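Local coordinates for protein ATP-dependent DNA helicase PIF1 (Candida albicans, PDB 7OTJ) that probably couples ATP hydrolysis to 5'-3' unwinding of DNA, including G-quadruplexes, and so helps keep the nuclear and mitochondrial genomes stable, at residues Y261-L269 / T434-F442. Sequence-based numbering, arbitrary orientation.
Sequences YNSVDTGIL and TVLVSRIQF
Asp265 and Arg439 face each other as a non-hydrogen-bonded pair of two antiparallel strands, and their side chains run side by side in the same direction. The Arg439 side chain runs outward alongside Asp265: CB and CG pass OD1, with CG 3.3 Å from OD1 and also against Ser263 CB. CD continues beside Ser263 CB, and the chain, extended as far as CD, bends at chi3 (-70°), which lays the NE/NH2 edge of the guanidinium beside the carboxylate. There NE donates to Asp265 OD1 at 2.9 Å. NH2 donates to Asp265 OD2 at 2.8 Å, completing a side-on, two-pronged salt bridge. Both nitrogens come in on the syn side, somewhat out of the carboxylate plane, with the two planes 19° apart. NH1 goes to Ala283 O. Ser263 OG donates to the same OD1 from the opposite face of the carboxylate, so two donors grip that oxygen and should help fix the rotation of the carboxylate.

The backbones pair through Val264 with Ile440 and Thr266 with Ser438, two bonds each. Beyond Gly267, Leu436 O takes Ile268 N and, weakly, Leu269 N, while Leu269 CD1 packs on Val437 CG2 at 3.6 Å. Leu436 and Val437 together form a classic beta bulge opposite Thr428. At the other end, Gln441 NE2 donates to Tyr261 O at 3.2 Å, from above the carbonyl plane, and also bonds Pro284 O; its OE1 accepts from Phe442 N and from a water that also donates to Asn262 O. Phe442 puts its edge to the Tyr261 ring, CE2 lying 3.3 Å above the plane.

The pairing is part of the curled antiparallel sheet that probably makes up the SH3-like 2B domain, away from the nucleotide site: helix 273-279 lies on the Asp265, Val437 and Arg439 side through Leu278, strand 286-289 continues the sheet beside Tyr261, and strand 424-429 pairs with the other edge of strand 435-446.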
ATOM      1  N   TYR A 261      18.032 -17.781   4.893  1.00 63.46           N
ATOM      2  CA  TYR A 261      18.823 -16.575   5.094  1.00 70.19           C
ATOM      3  C   TYR A 261      18.378 -15.935   6.402  1.00 59.68           C
ATOM      4  O   TYR A 261      17.292 -15.353   6.476  1.00 58.92           O
ATOM      5  CB  TYR A 261      18.645 -15.595   3.938  1.00 69.48           C
ATOM      6  CG  TYR A 261      19.319 -15.989   2.651  1.00 63.29           C
ATOM      7  CD1 TYR A 261      20.701 -15.988   2.545  1.00 64.43           C
ATOM      8  CD2 TYR A 261      18.572 -16.325   1.528  1.00 63.92           C
ATOM      9  CE1 TYR A 261      21.323 -16.330   1.364  1.00 79.53           C
ATOM     10  CE2 TYR A 261      19.187 -16.666   0.342  1.00 65.65           C
ATOM     11  CZ  TYR A 261      20.564 -16.668   0.267  1.00 73.52           C
ATOM     12  OH  TYR A 261      21.192 -17.007  -0.908  1.00 81.88           O
ATOM     13  N   ASN A 262      19.215 -16.036   7.427  1.00 61.66           N
ATOM     14  CA  ASN A 262      18.947 -15.376   8.694  1.00 59.65           C
ATOM     15  C   ASN A 262      19.440 -13.937   8.642  1.00 59.87           C
ATOM     16  O   ASN A 262      20.499 -13.650   8.075  1.00 59.07           O
ATOM     17  CB  ASN A 262      19.613 -16.127   9.846  1.00 58.50           C
ATOM     18  CG  ASN A 262      19.013 -17.504  10.064  1.00 71.85           C
ATOM     19  OD1 ASN A 262      17.793 -17.679  10.011  1.00 66.95           O
ATOM     20  ND2 ASN A 262      19.870 -18.491  10.308  1.00 70.89           N
ATOM     21  N   SER A 263      18.662 -13.037   9.234  1.00 58.66           N
ATOM     22  CA  SER A 263      19.033 -11.633   9.276  1.00 62.14           C
ATOM     23  C   SER A 263      20.038 -11.381  10.389  1.00 56.60           C
ATOM     24  O   SER A 263      20.014 -12.028  11.439  1.00 56.25           O
ATOM     25  CB  SER A 263      17.801 -10.753   9.502  1.00 63.22           C
ATOM     26  OG  SER A 263      17.263 -10.965  10.799  1.00 59.11           O
ATOM     27  N   VAL A 264      20.907 -10.403  10.161  1.00 64.06           N
ATOM     28  CA  VAL A 264      21.845  -9.940  11.176  1.00 62.13           C
ATOM     29  C   VAL A 264      21.199  -8.747  11.867  1.00 56.18           C
ATOM     30  O   VAL A 264      21.016  -7.692  11.256  1.00 57.46           O
ATOM     31  CB  VAL A 264      23.201  -9.564  10.571  1.00 67.23           C
ATOM     32  CG1 VAL A 264      24.152  -9.104  11.667  1.00 58.92           C
ATOM     33  CG2 VAL A 264      23.779 -10.742   9.797  1.00 59.90           C
ATOM     34  N   ASP A 265      20.827  -8.927  13.130  1.00 62.64           N
ATOM     35  CA  ASP A 265      20.103  -7.926  13.902  1.00 57.52           C
ATOM     36  C   ASP A 265      21.010  -7.375  14.993  1.00 59.42           C
ATOM     37  O   ASP A 265      21.472  -8.127  15.857  1.00 65.98           O
ATOM     38  CB  ASP A 265      18.831  -8.526  14.505  1.00 56.73           C
ATOM     39  CG  ASP A 265      17.755  -8.784  13.460  1.00 60.07           C
ATOM     40  OD1 ASP A 265      17.988  -8.466  12.274  1.00 57.70           O
ATOM     41  OD2 ASP A 265      16.675  -9.299  13.823  1.00 55.24           O
ATOM     42  N   THR A 266      21.265  -6.068  14.949  1.00 60.20           N
ATOM     43  CA  THR A 266      22.063  -5.385  15.956  1.00 55.03           C
ATOM     44  C   THR A 266      21.320  -4.139  16.424  1.00 63.20           C
ATOM     45  O   THR A 266      20.322  -3.722  15.829  1.00 53.72           O
ATOM     46  CB  THR A 266      23.448  -5.008  15.415  1.00 56.44           C
ATOM     47  OG1 THR A 266      23.301  -4.252  14.206  1.00 63.80           O
ATOM     48  CG2 THR A 266      24.256  -6.247  15.125  1.00 57.28           C
ATOM     49  N   GLY A 267      21.817  -3.539  17.504  1.00 60.11           N
ATOM     50  CA  GLY A 267      21.242  -2.301  17.992  1.00 58.89           C
ATOM     51  C   GLY A 267      21.655  -1.912  19.396  1.00 56.19           C
ATOM     52  O   GLY A 267      22.017  -2.769  20.210  1.00 68.74           O
ATOM     53  N   ILE A 268      21.601  -0.613  19.690  1.00 54.34           N
ATOM     54  CA  ILE A 268      21.988  -0.090  20.995  1.00 54.63           C
ATOM     55  C   ILE A 268      20.781   0.172  21.890  1.00 56.27           C
ATOM     56  O   ILE A 268      20.933   0.728  22.982  1.00 57.72           O
ATOM     57  CB  ILE A 268      22.841   1.180  20.849  1.00 61.14           C
ATOM     58  CG1 ILE A 268      22.042   2.285  20.149  1.00 56.07           C
ATOM     59  CG2 ILE A 268      24.141   0.874  20.107  1.00 56.96           C
ATOM     60  CD1 ILE A 268      22.825   3.555  19.931  1.00 56.76           C
ATOM     61  N   LEU A 269      19.589  -0.216  21.459  1.00 58.72           N
ATOM     62  CA  LEU A 269      18.436  -0.104  22.334  1.00 56.28           C
ATOM     63  C   LEU A 269      18.393  -1.277  23.312  1.00 54.88           C
ATOM     64  O   LEU A 269      18.815  -2.387  22.981  1.00 52.90           O
ATOM     65  CB  LEU A 269      17.143  -0.078  21.529  1.00 51.44           C
ATOM     66  CG  LEU A 269      16.762   1.151  20.713  1.00 68.60           C
ATOM     67  CD1 LEU A 269      15.366   0.914  20.143  1.00 57.93           C
ATOM     68  CD2 LEU A 269      16.827   2.448  21.540  1.00 51.51           C
ATOM     69  N   THR A 434      22.191   8.650  14.620  1.00 73.02           N
ATOM     70  CA  THR A 434      22.681   7.508  15.383  1.00 70.15           C
ATOM     71  C   THR A 434      21.704   6.350  15.224  1.00 66.32           C
ATOM     72  O   THR A 434      20.541   6.451  15.629  1.00 65.92           O
ATOM     73  CB  THR A 434      22.844   7.884  16.855  1.00 65.17           C
ATOM     74  OG1 THR A 434      23.806   8.940  16.977  1.00 83.33           O
ATOM     75  CG2 THR A 434      23.305   6.691  17.667  1.00 62.88           C
ATOM     76  N   VAL A 435      22.169   5.249  14.637  1.00 62.41           N
ATOM     77  CA  VAL A 435      21.287   4.117  14.388  1.00 62.43           C
ATOM     78  C   VAL A 435      21.024   3.408  15.711  1.00 53.50           C
ATOM     79  O   VAL A 435      21.958   3.044  16.434  1.00 54.60           O
ATOM     80  CB  VAL A 435      21.895   3.165  13.349  1.00 63.04           C
ATOM     81  CG1 VAL A 435      23.383   3.007  13.587  1.00 67.82           C
ATOM     82  CG2 VAL A 435      21.210   1.813  13.400  1.00 57.38           C
ATOM     83  N   LEU A 436      19.747   3.254  16.052  1.00 52.17           N
ATOM     84  CA  LEU A 436      19.368   2.615  17.304  1.00 52.00           C
ATOM     85  C   LEU A 436      19.123   1.122  17.138  1.00 60.59           C
ATOM     86  O   LEU A 436      19.434   0.343  18.046  1.00 67.53           O
ATOM     87  CB  LEU A 436      18.118   3.293  17.878  1.00 51.15           C
ATOM     88  CG  LEU A 436      18.196   4.815  18.093  1.00 56.11           C
ATOM     89  CD1 LEU A 436      16.880   5.374  18.607  1.00 51.00           C
ATOM     90  CD2 LEU A 436      19.329   5.195  19.035  1.00 53.19           C
ATOM     91  N   VAL A 437      18.611   0.709  15.982  1.00 50.74           N
ATOM     92  CA  VAL A 437      18.386  -0.694  15.659  1.00 50.49           C
ATOM     93  C   VAL A 437      18.758  -0.894  14.197  1.00 58.99           C
ATOM     94  O   VAL A 437      18.479  -0.032  13.357  1.00 55.73           O
ATOM     95  CB  VAL A 437      16.923  -1.114  15.915  1.00 52.31           C
ATOM     96  CG1 VAL A 437      16.692  -2.518  15.423  1.00 49.52           C
ATOM     97  CG2 VAL A 437      16.586  -1.022  17.386  1.00 59.35           C
ATOM     98  N   SER A 438      19.427  -2.012  13.899  1.00 58.11           N
ATOM     99  CA  SER A 438      19.825  -2.344  12.537  1.00 51.77           C
ATOM    100  C   SER A 438      19.447  -3.783  12.203  1.00 60.13           C
ATOM    101  O   SER A 438      19.671  -4.697  13.004  1.00 59.82           O
ATOM    102  CB  SER A 438      21.330  -2.143  12.352  1.00 53.51           C
ATOM    103  OG  SER A 438      21.726  -2.455  11.029  1.00 57.26           O
ATOM    104  N   ARG A 439      18.912  -3.984  10.999  1.00 51.13           N
ATOM    105  CA  ARG A 439      18.670  -5.319  10.467  1.00 58.70           C
ATOM    106  C   ARG A 439      19.198  -5.382   9.045  1.00 65.82           C
ATOM    107  O   ARG A 439      18.836  -4.550   8.206  1.00 64.74           O
ATOM    108  CB  ARG A 439      17.185  -5.704  10.473  1.00 58.59           C
ATOM    109  CG  ARG A 439      16.903  -6.936   9.604  1.00 50.19           C
ATOM    110  CD  ARG A 439      15.498  -7.480   9.777  1.00 51.08           C
ATOM    111  NE  ARG A 439      15.318  -8.105  11.080  1.00 59.12           N
ATOM    112  CZ  ARG A 439      14.147  -8.489  11.569  1.00 64.68           C
ATOM    113  NH1 ARG A 439      13.028  -8.355  10.871  1.00 50.98           N
ATOM    114  NH2 ARG A 439      14.097  -9.008  12.795  1.00 62.83           N
ATOM    115  N   ILE A 440      20.036  -6.377   8.774  1.00 61.34           N
ATOM    116  CA  ILE A 440      20.601  -6.596   7.451  1.00 54.72           C
ATOM    117  C   ILE A 440      19.978  -7.868   6.903  1.00 61.83           C
ATOM    118  O   ILE A 440      20.053  -8.931   7.534  1.00 68.23           O
ATOM    119  CB  ILE A 440      22.134  -6.688   7.494  1.00 58.70           C
ATOM    120  CG1 ILE A 440      22.721  -5.381   8.043  1.00 65.26           C
ATOM    121  CG2 ILE A 440      22.689  -6.992   6.110  1.00 58.28           C
ATOM    122  CD1 ILE A 440      24.228  -5.379   8.166  1.00 76.43           C
ATOM    123  N   GLN A 441      19.344  -7.752   5.740  1.00 60.39           N
ATOM    124  CA  GLN A 441      18.647  -8.859   5.108  1.00 54.13           C
ATOM    125  C   GLN A 441      18.512  -8.537   3.629  1.00 57.38           C
ATOM    126  O   GLN A 441      18.558  -7.373   3.226  1.00 61.11           O
ATOM    127  CB  GLN A 441      17.271  -9.081   5.749  1.00 52.40           C
ATOM    128  CG  GLN A 441      16.449 -10.224   5.159  1.00 59.83           C
ATOM    129  CD  GLN A 441      17.058 -11.584   5.431  1.00 66.64           C
ATOM    130  OE1 GLN A 441      17.993 -12.009   4.749  1.00 71.97           O
ATOM    131  NE2 GLN A 441      16.531 -12.275   6.435  1.00 63.44           N
ATOM    132  N   PHE A 442      18.354  -9.578   2.826  1.00 55.11           N
ATOM    133  CA  PHE A 442      18.005  -9.370   1.433  1.00 55.19           C
ATOM    134  C   PHE A 442      16.614  -8.748   1.346  1.00 61.24           C
ATOM    135  O   PHE A 442      15.713  -9.132   2.098  1.00 61.57           O
ATOM    136  CB  PHE A 442      18.046 -10.688   0.665  1.00 58.52           C
ATOM    137  CG  PHE A 442      19.401 -11.328   0.648  1.00 66.06           C
ATOM    138  CD1 PHE A 442      20.312 -11.023  -0.348  1.00 65.42           C
ATOM    139  CD2 PHE A 442      19.774 -12.217   1.641  1.00 64.30           C
ATOM    140  CE1 PHE A 442      21.562 -11.599  -0.360  1.00 73.26           C
ATOM    141  CE2 PHE A 442      21.024 -12.797   1.635  1.00 71.66           C
ATOM    142  CZ  PHE A 442      21.920 -12.490   0.632  1.00 81.29           C
TER
HETATM  143  O   HOH W   1      20.624 -12.283   5.910  1.00 62.34           O